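PDB 3FZ4: putative arsenate reductase from Streptococcus mutans UA159, which probably reduces arsenate to arsenite using redox-active cysteine thiols, as a member of the ArsC family. Local coordinates for residues A[8-13]-A[32-37]. The protein carries 1 engineered substitution. Numbering follows the deposited sequence.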
loop_
_atom_site.group_PDB
_atom_site.type_symbol
_atom_site.label_atom_id
_atom_site.label_comp_id
_atom_site.label_asym_id
_atom_site.label_seq_id
_atom_site.Cartn_x
_atom_site.Cartn_y
_atom_site.Cartn_z
ATOM N N TYR A 8 5.961 0.426 -3.065
ATOM C CA TYR A 8 6.007 1.191 -1.819
ATOM C C TYR A 8 6.463 0.294 -0.681
ATOM O O TYR A 8 5.902 -0.787 -0.467
ATOM C CB TYR A 8 4.643 1.760 -1.491
ATOM C CG TYR A 8 4.264 2.929 -2.327
ATOM C CD1 TYR A 8 4.630 4.199 -1.927
ATOM C CD2 TYR A 8 3.516 2.784 -3.496
ATOM C CE1 TYR A 8 4.320 5.309 -2.693
ATOM C CE2 TYR A 8 3.156 3.913 -4.257
ATOM C CZ TYR A 8 3.583 5.166 -3.834
ATOM O OH TYR A 8 3.268 6.300 -4.576
ATOM N N GLU A 9 7.477 0.736 0.055
ATOM C CA GLU A 9 8.145 -0.113 1.050
ATOM C C GLU A 9 8.591 0.741 2.226
ATOM O O GLU A 9 8.416 1.951 2.232
ATOM C CB GLU A 9 9.353 -0.829 0.421
ATOM C CG GLU A 9 10.390 0.140 -0.146
ATOM C CD GLU A 9 11.722 -0.513 -0.397
ATOM O OE1 GLU A 9 11.962 -1.578 0.181
ATOM O OE2 GLU A 9 12.500 0.037 -1.171
ATOM N N TYR A 10 9.196 0.099 3.212
ATOM C CA TYR A 10 9.724 0.766 4.402
ATOM C C TYR A 10 10.912 -0.067 4.903
ATOM O O TYR A 10 10.880 -1.276 4.765
ATOM C CB TYR A 10 8.590 0.837 5.433
ATOM C CG TYR A 10 8.941 1.642 6.648
ATOM C CD1 TYR A 10 9.180 3.020 6.568
ATOM C CD2 TYR A 10 9.002 1.032 7.898
ATOM C CE1 TYR A 10 9.535 3.767 7.725
ATOM C CE2 TYR A 10 9.318 1.765 9.048
ATOM C CZ TYR A 10 9.581 3.120 8.949
ATOM O OH TYR A 10 9.908 3.827 10.088
ATOM N N PRO A 11 11.951 0.570 5.497
ATOM C CA PRO A 11 13.128 -0.232 5.912
ATOM C C PRO A 11 12.822 -1.311 6.937
ATOM O O PRO A 11 13.359 -2.426 6.809
ATOM C CB PRO A 11 14.072 0.825 6.511
ATOM C CG PRO A 11 13.726 2.065 5.717
ATOM C CD PRO A 11 12.212 2.015 5.688
ATOM N N LYS A 12 11.988 -1.014 7.927
ATOM C CA LYS A 12 11.643 -2.010 8.951
ATOM C C LYS A 12 10.371 -2.712 8.519
ATOM O O LYS A 12 9.258 -2.440 9.006
ATOM C CB LYS A 12 11.459 -1.367 10.324
ATOM C CG LYS A 12 11.355 -2.397 11.448
ATOM C CD LYS A 12 11.056 -1.782 12.825
ATOM C CE LYS A 12 10.455 -2.830 13.764
ATOM N NZ LYS A 12 11.430 -3.870 14.177
ATOM N N CYS A 13 10.535 -3.598 7.554
ATOM C CA CYS A 13 9.377 -4.264 6.956
ATOM C C CYS A 13 9.888 -5.544 6.344
ATOM O O CYS A 13 10.450 -5.559 5.245
ATOM C CB CYS A 13 8.756 -3.387 5.874
ATOM S SG CYS A 13 7.367 -4.135 4.988
ATOM N N ALA A 32 11.214 2.048 -6.394
ATOM C CA ALA A 32 10.967 1.842 -4.973
ATOM C C ALA A 32 10.773 3.201 -4.317
ATOM O O ALA A 32 11.608 4.111 -4.445
ATOM C CB ALA A 32 12.115 1.075 -4.318
ATOM N N ILE A 33 9.698 3.322 -3.554
ATOM C CA ILE A 33 9.379 4.561 -2.844
ATOM C C ILE A 33 9.192 4.257 -1.366
ATOM O O ILE A 33 8.494 3.284 -1.027
ATOM C CB ILE A 33 8.091 5.175 -3.384
ATOM C CG1 ILE A 33 8.228 5.496 -4.879
ATOM C CG2 ILE A 33 7.716 6.424 -2.571
ATOM C CD1 ILE A 33 7.036 6.222 -5.468
ATOM N N ASP A 34 9.750 5.109 -0.495
ATOM C CA ASP A 34 9.557 4.915 0.944
ATOM C C ASP A 34 8.198 5.446 1.327
ATOM O O ASP A 34 7.911 6.628 1.144
ATOM C CB ASP A 34 10.701 5.585 1.727
ATOM C CG ASP A 34 10.609 5.355 3.231
ATOM O OD1 ASP A 34 9.601 5.774 3.831
ATOM O OD2 ASP A 34 11.548 4.784 3.816
ATOM N N ILE A 35 7.344 4.558 1.832
ATOM C CA ILE A 35 5.964 4.884 2.080
ATOM C C ILE A 35 5.773 5.884 3.228
ATOM O O ILE A 35 4.769 6.589 3.270
ATOM C CB ILE A 35 5.161 3.568 2.283
ATOM C CG1 ILE A 35 3.683 3.757 1.994
ATOM C CG2 ILE A 35 5.393 2.962 3.670
ATOM C CD1 ILE A 35 2.861 2.462 2.054
ATOM N N LYS A 36 6.735 5.946 4.151
ATOM C CA LYS A 36 6.663 6.935 5.217
ATOM C C LYS A 36 7.139 8.302 4.710
ATOM O O LYS A 36 6.478 9.315 4.957
ATOM C CB LYS A 36 7.444 6.484 6.455
ATOM C CG LYS A 36 7.311 7.435 7.656
ATOM C CD LYS A 36 7.959 6.863 8.921
ATOM C CE LYS A 36 9.374 7.410 9.165
ATOM N NZ LYS A 36 10.176 6.624 10.187
ATOM N N LYS A 37 8.259 8.335 4.002
ATOM C CA LYS A 37 8.791 9.623 3.555
ATOM C C LYS A 37 7.959 10.249 2.448
ATOM O O LYS A 37 7.860 11.479 2.359
ATOM C CB LYS A 37 10.193 9.437 3.022
ATOM C CG LYS A 37 11.175 8.993 4.020
ATOM C CD LYS A 37 12.513 8.976 3.303
ATOM C CE LYS A 37 13.540 8.386 4.126
ATOM N NZ LYS A 37 14.795 8.270 3.320
#
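E9 is gripped by the neighbouring strand through both of its backbone polar groups: its N donates to I33 O (2.9 Å) and its O accepts from I35 N (2.8 Å, N-H...O angle 172°), which fixes a parallel register of Y8 beside I33 and E9 beside D34. CA-H...O contacts from Y8 to I33 O and from D34 to E9 O reinforce the pairing. On the sheet face bearing Y8 and I33, the two side chains run side by side in the same direction. I33 CG2 meets Y8 CE1 at 3.6 Å, while I33 CD1 sits by the hydroxyl end of the ring, near CZ and OH; I35 CD1 packs against Y8 CB, and L99 of the adjoining strand contacts both Y8 and I35. On the face carrying E9, the carboxylate reaches over A32, OE2 lying 3.3 Å from A32 CB, and OE2 also forms a salt bridge with K20 of helix 14-26. Beyond the paired residues, Y10 swings its ring toward the turn after D34, CG being anti to the backbone N (chi1 -173°). K36 CB passes close to Y10 CE1; in one of the two modelled conformers of K36, CD does so too and a bend at chi3 (98°) brings NZ to the ring edge, within 2.8 Å of Y10 OH, a bond that is therefore doubtful. D34 OD1 lies at the same ring's edge; it accepts from K37 N, 2.9 Å away and above the carboxylate plane, closing an Asx motif, and weakly from K36 N. The other carboxylate oxygen, D34 OD2, touches P11 CD at 3.4 Å. These strand ends belong to the beta-alpha-beta unit 5-9, 14-26, 30-34 of a thioredoxin-like fold, in which segment 8-13 ends at C13, N-cap of helix 14-26 and disulfide partner of C16 in a CxxC arrangement.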